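Local coordinates for acyl-[acyl-carrier-protein]--UDP-N-acetylglucosamine O-acyltransferase (Acinetobacter baumannii, PDB 4E6U), which catalyses the transfer of an acyl chain from acyl carrier protein to UDP-N-acetylglucosamine, a step that belongs to the lipopolysaccharide-synthesis pathway, at residues Cys74-Tyr79 with Ile125-Ile130; Ala194-Ile199 with Glu219-Ile224. All blocks are in the same frame, centred on the assembly; numbering follows the deposited sequence. Where two conformers were deposited one is given.

Contact 1: residues Cys74-Tyr79 with Ile125-Ile130. With EDO (1,2-ethanediol), chain F; EDO (1,2-ethanediol), chain G.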
loop_
_atom_site.group_PDB
_atom_site.type_symbol
_atom_site.label_atom_id
_atom_site.label_comp_id
_atom_site.label_asym_id
_atom_site.label_seq_id
_atom_site.Cartn_x
_atom_site.Cartn_y
_atom_site.Cartn_z
ATOM N N CYS A 74 7.662 1.176 -17.727
ATOM C CA CYS A 74 7.938 0.343 -16.567
ATOM C C CYS A 74 9.007 0.914 -15.638
ATOM O O CYS A 74 9.630 1.931 -15.929
ATOM C CB CYS A 74 8.315 -1.057 -16.994
ATOM S SG CYS A 74 9.929 -1.173 -17.672
ATOM N N GLN A 75 9.208 0.214 -14.529
ATOM C CA GLN A 75 10.136 0.634 -13.472
ATOM C C GLN A 75 11.473 -0.105 -13.523
ATOM O O GLN A 75 12.357 0.157 -12.707
ATOM C CB GLN A 75 9.480 0.404 -12.109
ATOM C CG GLN A 75 8.237 1.253 -11.938
ATOM C CD GLN A 75 7.633 1.127 -10.563
ATOM O OE1 GLN A 75 7.465 2.136 -9.874
ATOM N NE2 GLN A 75 7.266 -0.087 -10.159
ATOM N N ASP A 76 11.598 -1.029 -14.467
ATOM C CA ASP A 76 12.825 -1.814 -14.648
ATOM C C ASP A 76 13.966 -0.898 -15.071
ATOM O O ASP A 76 13.866 -0.193 -16.077
ATOM C CB ASP A 76 12.561 -2.892 -15.706
ATOM C CG ASP A 76 13.643 -3.963 -15.726
ATOM O OD1 ASP A 76 14.819 -3.629 -15.424
ATOM O OD2 ASP A 76 13.306 -5.124 -16.039
ATOM N N LEU A 77 15.058 -0.921 -14.308
ATOM C CA LEU A 77 16.204 -0.062 -14.614
ATOM C C LEU A 77 16.922 -0.473 -15.905
ATOM O O LEU A 77 17.685 0.322 -16.451
ATOM C CB LEU A 77 17.183 0.043 -13.427
ATOM C CG LEU A 77 16.719 0.904 -12.239
ATOM C CD1 LEU A 77 17.673 0.728 -11.053
ATOM C CD2 LEU A 77 16.565 2.387 -12.596
ATOM N N LYS A 78 16.633 -1.675 -16.406
ATOM C CA LYS A 78 17.188 -2.137 -17.687
ATOM C C LYS A 78 16.533 -1.461 -18.883
ATOM O O LYS A 78 17.109 -1.432 -19.974
ATOM C CB LYS A 78 17.056 -3.650 -17.839
ATOM C CG LYS A 78 17.875 -4.463 -16.849
ATOM C CD LYS A 78 17.679 -5.945 -17.100
ATOM N N TYR A 79 15.330 -0.923 -18.684
ATOM C CA TYR A 79 14.586 -0.307 -19.775
ATOM C C TYR A 79 15.352 0.872 -20.367
ATOM O O TYR A 79 15.859 1.724 -19.635
ATOM C CB TYR A 79 13.194 0.129 -19.294
ATOM C CG TYR A 79 12.366 0.753 -20.386
ATOM C CD1 TYR A 79 11.737 -0.037 -21.345
ATOM C CD2 TYR A 79 12.217 2.131 -20.455
ATOM C CE1 TYR A 79 10.981 0.539 -22.369
ATOM C CE2 TYR A 79 11.465 2.719 -21.464
ATOM C CZ TYR A 79 10.848 1.918 -22.408
ATOM O OH TYR A 79 10.110 2.526 -23.398
ATOM N N ILE A 125 0.259 -3.677 -11.569
ATOM C CA ILE A 125 0.662 -4.727 -12.508
ATOM C C ILE A 125 1.938 -4.276 -13.201
ATOM O O ILE A 125 1.933 -3.348 -14.010
ATOM C CB ILE A 125 -0.438 -5.028 -13.559
ATOM C CG1 ILE A 125 -1.782 -5.362 -12.901
ATOM C CG2 ILE A 125 0.023 -6.122 -14.548
ATOM C CD1 ILE A 125 -1.797 -6.586 -12.021
ATOM N N ALA A 126 3.052 -4.923 -12.869
ATOM C CA ALA A 126 4.351 -4.566 -13.397
ATOM C C ALA A 126 4.552 -4.974 -14.846
ATOM O O ALA A 126 3.801 -5.765 -15.404
ATOM C CB ALA A 126 5.443 -5.222 -12.547
ATOM N N HIS A 127 5.609 -4.417 -15.430
ATOM C CA HIS A 127 6.048 -4.820 -16.761
ATOM C C HIS A 127 6.030 -6.324 -16.984
ATOM O O HIS A 127 6.464 -7.105 -16.129
ATOM C CB HIS A 127 7.457 -4.281 -17.029
ATOM C CG HIS A 127 8.498 -4.762 -16.064
ATOM N ND1 HIS A 127 9.249 -5.901 -16.291
ATOM C CD2 HIS A 127 8.932 -4.245 -14.892
ATOM C CE1 HIS A 127 10.090 -6.069 -15.280
ATOM N NE2 HIS A 127 9.915 -5.084 -14.414
ATOM N N ASP A 128 5.536 -6.708 -18.161
ATOM C CA ASP A 128 5.644 -8.081 -18.683
ATOM C C ASP A 128 4.759 -9.091 -17.988
ATOM O O ASP A 128 4.827 -10.290 -18.276
ATOM C CB ASP A 128 7.103 -8.569 -18.690
ATOM C CG ASP A 128 8.026 -7.615 -19.406
ATOM O OD1 ASP A 128 7.764 -7.342 -20.597
ATOM O OD2 ASP A 128 8.977 -7.085 -18.778
ATOM N N CYS A 129 3.893 -8.636 -17.095
ATOM C CA CYS A 129 2.927 -9.562 -16.539
ATOM C C CYS A 129 1.961 -10.032 -17.607
ATOM O O CYS A 129 1.688 -9.309 -18.590
ATOM C CB CYS A 129 2.130 -8.920 -15.401
ATOM S SG CYS A 129 3.084 -8.702 -13.902
ATOM N N ILE A 130 1.447 -11.238 -17.413
ATOM C CA ILE A 130 0.364 -11.764 -18.229
ATOM C C ILE A 130 -0.700 -12.213 -17.261
ATOM O O ILE A 130 -0.445 -13.048 -16.402
ATOM C CB ILE A 130 0.806 -12.941 -19.147
ATOM C CG1 ILE A 130 1.930 -12.497 -20.080
ATOM C CG2 ILE A 130 -0.411 -13.488 -19.928
ATOM C CD1 ILE A 130 2.495 -13.639 -20.949
HETATM C C1 EDO F . 10.865 -3.205 -11.673
HETATM O O1 EDO F . 11.406 -4.405 -12.246
HETATM C C2 EDO F . 10.159 -3.507 -10.352
HETATM O O2 EDO F . 9.026 -4.358 -10.599
HETATM C C1 EDO G . 15.229 -1.735 -9.689
HETATM O O1 EDO G . 15.663 -3.004 -9.183
HETATM C C2 EDO G . 14.390 -1.949 -10.942
HETATM O O2 EDO G . 15.217 -2.523 -11.965
HETATM O O HOH W 1 6.967 -1.697 -13.923
#

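Contact 2: residues Ala194-Ile199 with Glu219-Ile224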
loop_
_atom_site.group_PDB
_atom_site.type_symbol
_atom_site.label_atom_id
_atom_site.label_comp_id
_atom_site.label_asym_id
_atom_site.label_seq_id
_atom_site.Cartn_x
_atom_site.Cartn_y
_atom_site.Cartn_z
ATOM N N ALA A 194 5.150 -17.530 3.190
ATOM C CA ALA A 194 3.890 -17.980 2.521
ATOM C C ALA A 194 3.777 -19.446 2.080
ATOM O O ALA A 194 4.339 -19.838 1.033
ATOM C CB ALA A 194 3.608 -17.123 1.342
ATOM N N HIS A 195 2.961 -20.190 2.830
ATOM C CA HIS A 195 2.821 -21.653 2.714
ATOM C C HIS A 195 1.546 -22.047 1.952
ATOM O O HIS A 195 0.578 -21.302 1.942
ATOM C CB HIS A 195 2.779 -22.278 4.121
ATOM C CG HIS A 195 3.973 -21.963 4.975
ATOM N ND1 HIS A 195 5.221 -22.502 4.740
ATOM C CD2 HIS A 195 4.102 -21.186 6.079
ATOM C CE1 HIS A 195 6.070 -22.057 5.651
ATOM N NE2 HIS A 195 5.417 -21.257 6.476
ATOM N N ALA A 196 1.528 -23.228 1.329
ATOM C CA ALA A 196 0.272 -23.803 0.819
ATOM C C ALA A 196 -0.524 -24.404 1.979
ATOM O O ALA A 196 0.067 -25.009 2.883
ATOM C CB ALA A 196 0.540 -24.868 -0.245
ATOM N N PHE A 197 -1.844 -24.227 1.975
ATOM C CA PHE A 197 -2.672 -24.790 3.055
ATOM C C PHE A 197 -3.757 -25.766 2.631
ATOM O O PHE A 197 -4.403 -26.391 3.479
ATOM C CB PHE A 197 -3.229 -23.770 4.094
ATOM C CG PHE A 197 -2.205 -22.984 4.835
ATOM C CD1 PHE A 197 -1.629 -21.839 4.289
ATOM C CD2 PHE A 197 -1.877 -23.344 6.135
ATOM C CE1 PHE A 197 -0.685 -21.109 5.009
ATOM C CE2 PHE A 197 -0.945 -22.620 6.861
ATOM C CZ PHE A 197 -0.351 -21.498 6.301
ATOM N N GLY A 198 -3.921 -25.964 1.337
ATOM C CA GLY A 198 -4.937 -26.899 0.871
ATOM C C GLY A 198 -5.472 -26.497 -0.478
ATOM O O GLY A 198 -4.959 -25.575 -1.102
ATOM N N ILE A 199 -6.489 -27.221 -0.924
ATOM C CA ILE A 199 -7.153 -27.004 -2.198
ATOM C C ILE A 199 -8.323 -26.061 -1.955
ATOM O O ILE A 199 -8.903 -26.049 -0.862
ATOM C CB ILE A 199 -7.680 -28.371 -2.768
ATOM C CG1 ILE A 199 -6.512 -29.275 -3.209
ATOM C CG2 ILE A 199 -8.659 -28.163 -3.915
ATOM C CD1 ILE A 199 -5.687 -28.744 -4.382
ATOM N N GLU A 219 -6.065 -35.668 -3.130
ATOM C CA GLU A 219 -4.999 -36.672 -3.188
ATOM C C GLU A 219 -3.787 -36.128 -3.926
ATOM O O GLU A 219 -2.650 -36.314 -3.490
ATOM C CB GLU A 219 -5.491 -37.960 -3.861
ATOM C CG GLU A 219 -6.593 -38.693 -3.096
ATOM C CD GLU A 219 -7.178 -39.852 -3.888
ATOM O OE1 GLU A 219 -7.691 -40.795 -3.250
ATOM O OE2 GLU A 219 -7.119 -39.827 -5.140
ATOM N N ALA A 220 -4.038 -35.395 -5.018
ATOM C CA ALA A 220 -2.963 -34.764 -5.747
ATOM C C ALA A 220 -2.199 -33.772 -4.867
ATOM O O ALA A 220 -0.966 -33.723 -4.894
ATOM C CB ALA A 220 -3.509 -34.077 -7.014
ATOM N N TYR A 221 -2.953 -32.994 -4.083
ATOM C CA TYR A 221 -2.356 -32.050 -3.142
ATOM C C TYR A 221 -1.432 -32.786 -2.160
ATOM O O TYR A 221 -0.308 -32.351 -1.907
ATOM C CB TYR A 221 -3.451 -31.269 -2.392
ATOM C CG TYR A 221 -2.872 -30.259 -1.441
ATOM C CD1 TYR A 221 -2.713 -28.929 -1.832
ATOM C CD2 TYR A 221 -2.449 -30.631 -0.171
ATOM C CE1 TYR A 221 -2.153 -27.986 -0.965
ATOM C CE2 TYR A 221 -1.885 -29.694 0.704
ATOM C CZ TYR A 221 -1.751 -28.377 0.292
ATOM O OH TYR A 221 -1.184 -27.457 1.154
ATOM N N LYS A 222 -1.908 -33.899 -1.609
ATOM C CA LYS A 222 -1.087 -34.656 -0.681
ATOM C C LYS A 222 0.195 -35.151 -1.337
ATOM O O LYS A 222 1.273 -35.081 -0.729
ATOM C CB LYS A 222 -1.854 -35.842 -0.124
ATOM C CG LYS A 222 -2.967 -35.510 0.843
ATOM C CD LYS A 222 -3.677 -36.797 1.235
ATOM C CE LYS A 222 -4.044 -36.814 2.692
ATOM N NZ LYS A 222 -4.273 -38.210 3.158
ATOM N N LEU A 223 0.086 -35.656 -2.573
ATOM C CA LEU A 223 1.284 -36.067 -3.308
ATOM C C LEU A 223 2.297 -34.955 -3.515
ATOM O O LEU A 223 3.499 -35.161 -3.380
ATOM C CB LEU A 223 0.912 -36.695 -4.651
ATOM C CG LEU A 223 0.266 -38.083 -4.551
ATOM C CD1 LEU A 223 -0.528 -38.363 -5.801
ATOM C CD2 LEU A 223 1.336 -39.173 -4.318
ATOM N N ILE A 224 1.798 -33.757 -3.841
ATOM C CA ILE A 224 2.681 -32.630 -4.121
ATOM C C ILE A 224 3.317 -32.057 -2.847
ATOM O O ILE A 224 4.513 -31.787 -2.816
ATOM C CB ILE A 224 1.901 -31.515 -4.852
ATOM C CG1 ILE A 224 1.434 -32.008 -6.221
ATOM C CG2 ILE A 224 2.789 -30.282 -5.036
ATOM C CD1 ILE A 224 0.354 -31.117 -6.884
HETATM O O HOH W 2 -1.669 -28.330 4.281
#

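Contact 1: residues Cys74-Tyr79 with Ile125-Ile130
His-127 turns its ring toward Cys-74 and Asp-76 because CG stands between the backbone N and the carbonyl carbon (chi1 60°), while Asp-76 swings CG away from its own N (chi1 -166°) and brings CB over one face of the imidazole. Cys-74 is small enough for its CB to lie 3.3 Å from His-127 CB, a close fit at the root of the ring, and its SG sits obliquely to the ring. Further out, Asp-76 CB makes a CH-pi contact, 4.0 Å from the His-127 ring centroid and offset toward the rim. In the conformer described, one of two deposited, the carboxylate is tilted 45° to the ring, with Asp-76 OD2 3.4 Å from His-127 CE1. The other oxygen, Asp-76 OD1, closes an Asx turn by accepting from Lys-78 N at 2.8 Å, met from above the carboxylate plane; aspartate suits this start of a type I turn.

Histidine suits a place where both ring nitrogens find partners. His-127 ND1 donates almost in the ring plane to Asp-128 OD2 at 2.8 Å, and that oxygen, also bonded to Thr-104, limits rotation of the ring. At the ring edge, His-127 NE2 hydrogen-bonds O1 of an ethanediol (chain F), probably from the crystallisation liquor, at 2.7 Å; either could be the donor. Water 1 accepts from Gln-75 N at 3.0 Å and more weakly from His-127 N, bridging the two backbones. Gln-75 itself reaches the second subunit, bonding Val-121 and Asn-139 there with its amide.

A loop folded out from a left-handed parallel beta-helix of hexapeptide repeats thus meets a turn between two of its strands; the His-carboxylate pair and the neighbouring subunit are consistent with the inter-subunit clefts that hold the active sites of LpxA enzymes.

Contact 2: residues Ala194-Ile199 with Glu219-Ile224
The junction between the beta-helix and the C-terminal helical domain is made here by Tyr-221, whose ring reaches from helix 211-225 onto the backbone of Gly-198 and the side chains of Ala-196 and Ile-199. With CG trans to the backbone N (chi1 -178°), the ring stretches away from the helix, long enough to span the gap to the strand. Gly-198 CA packs over one face, 3.9 Å from the centroid of the Tyr-221 ring and displaced toward its rim. Glycine fits for a reason of the backbone: at its phi of 150° a CB would press against the preceding carbonyl oxygen.

Strand 194-199 is the antiparallel end of a sheet whose other strands are parallel, pairing with strand 187-191, where Met-188 bonds to the backbone of both Phe-197 and Gly-198. The helix segment runs nearly opposite to the strand, at 155°, with the two axes 8.5 Å apart. At the root of the tyrosine, the branched, oily Ile-199 lies alongside and points the opposite way, bringing CG1 to 3.7 Å from Tyr-221 CB. At the other end, the compact Ala-196 leaves room for the phenol, its CB 3.4 Å from Tyr-221 OH.

Tyr-221 OH also lies 3.1 Å from Gly-198 N, but the angle is too poor for a bond. Water 2 lies 3.3 Å from Tyr-221 OH, in a bond whose direction is left open, and donates weakly to Phe-197 O. Behind the tyrosine, Ala-220 and Ile-224 of the same helix pack against helices 231-241 and 250-258.

From the N terminus the chain winds through the first coils of the beta-helix and leaves them after strand 69-70 in the loop holding Cys-74 to Tyr-79. Contact 1 closes when the chain, 45 residues later, reaches the turn at 125-130, tying this excursion back to the coils. The winding then continues to the last parallel strands, reverses into strand 194-199, and enters the helices; contact 2 closes a shorter loop of 19 residues, fastening the helical domain to the final strand. The two loops follow in series, neither nested nor crossing. The centres of contact 1 and contact 2 lie about 31 Å apart. The nearest atoms of contact 1 and contact 2 are about 17 Å apart, without touching.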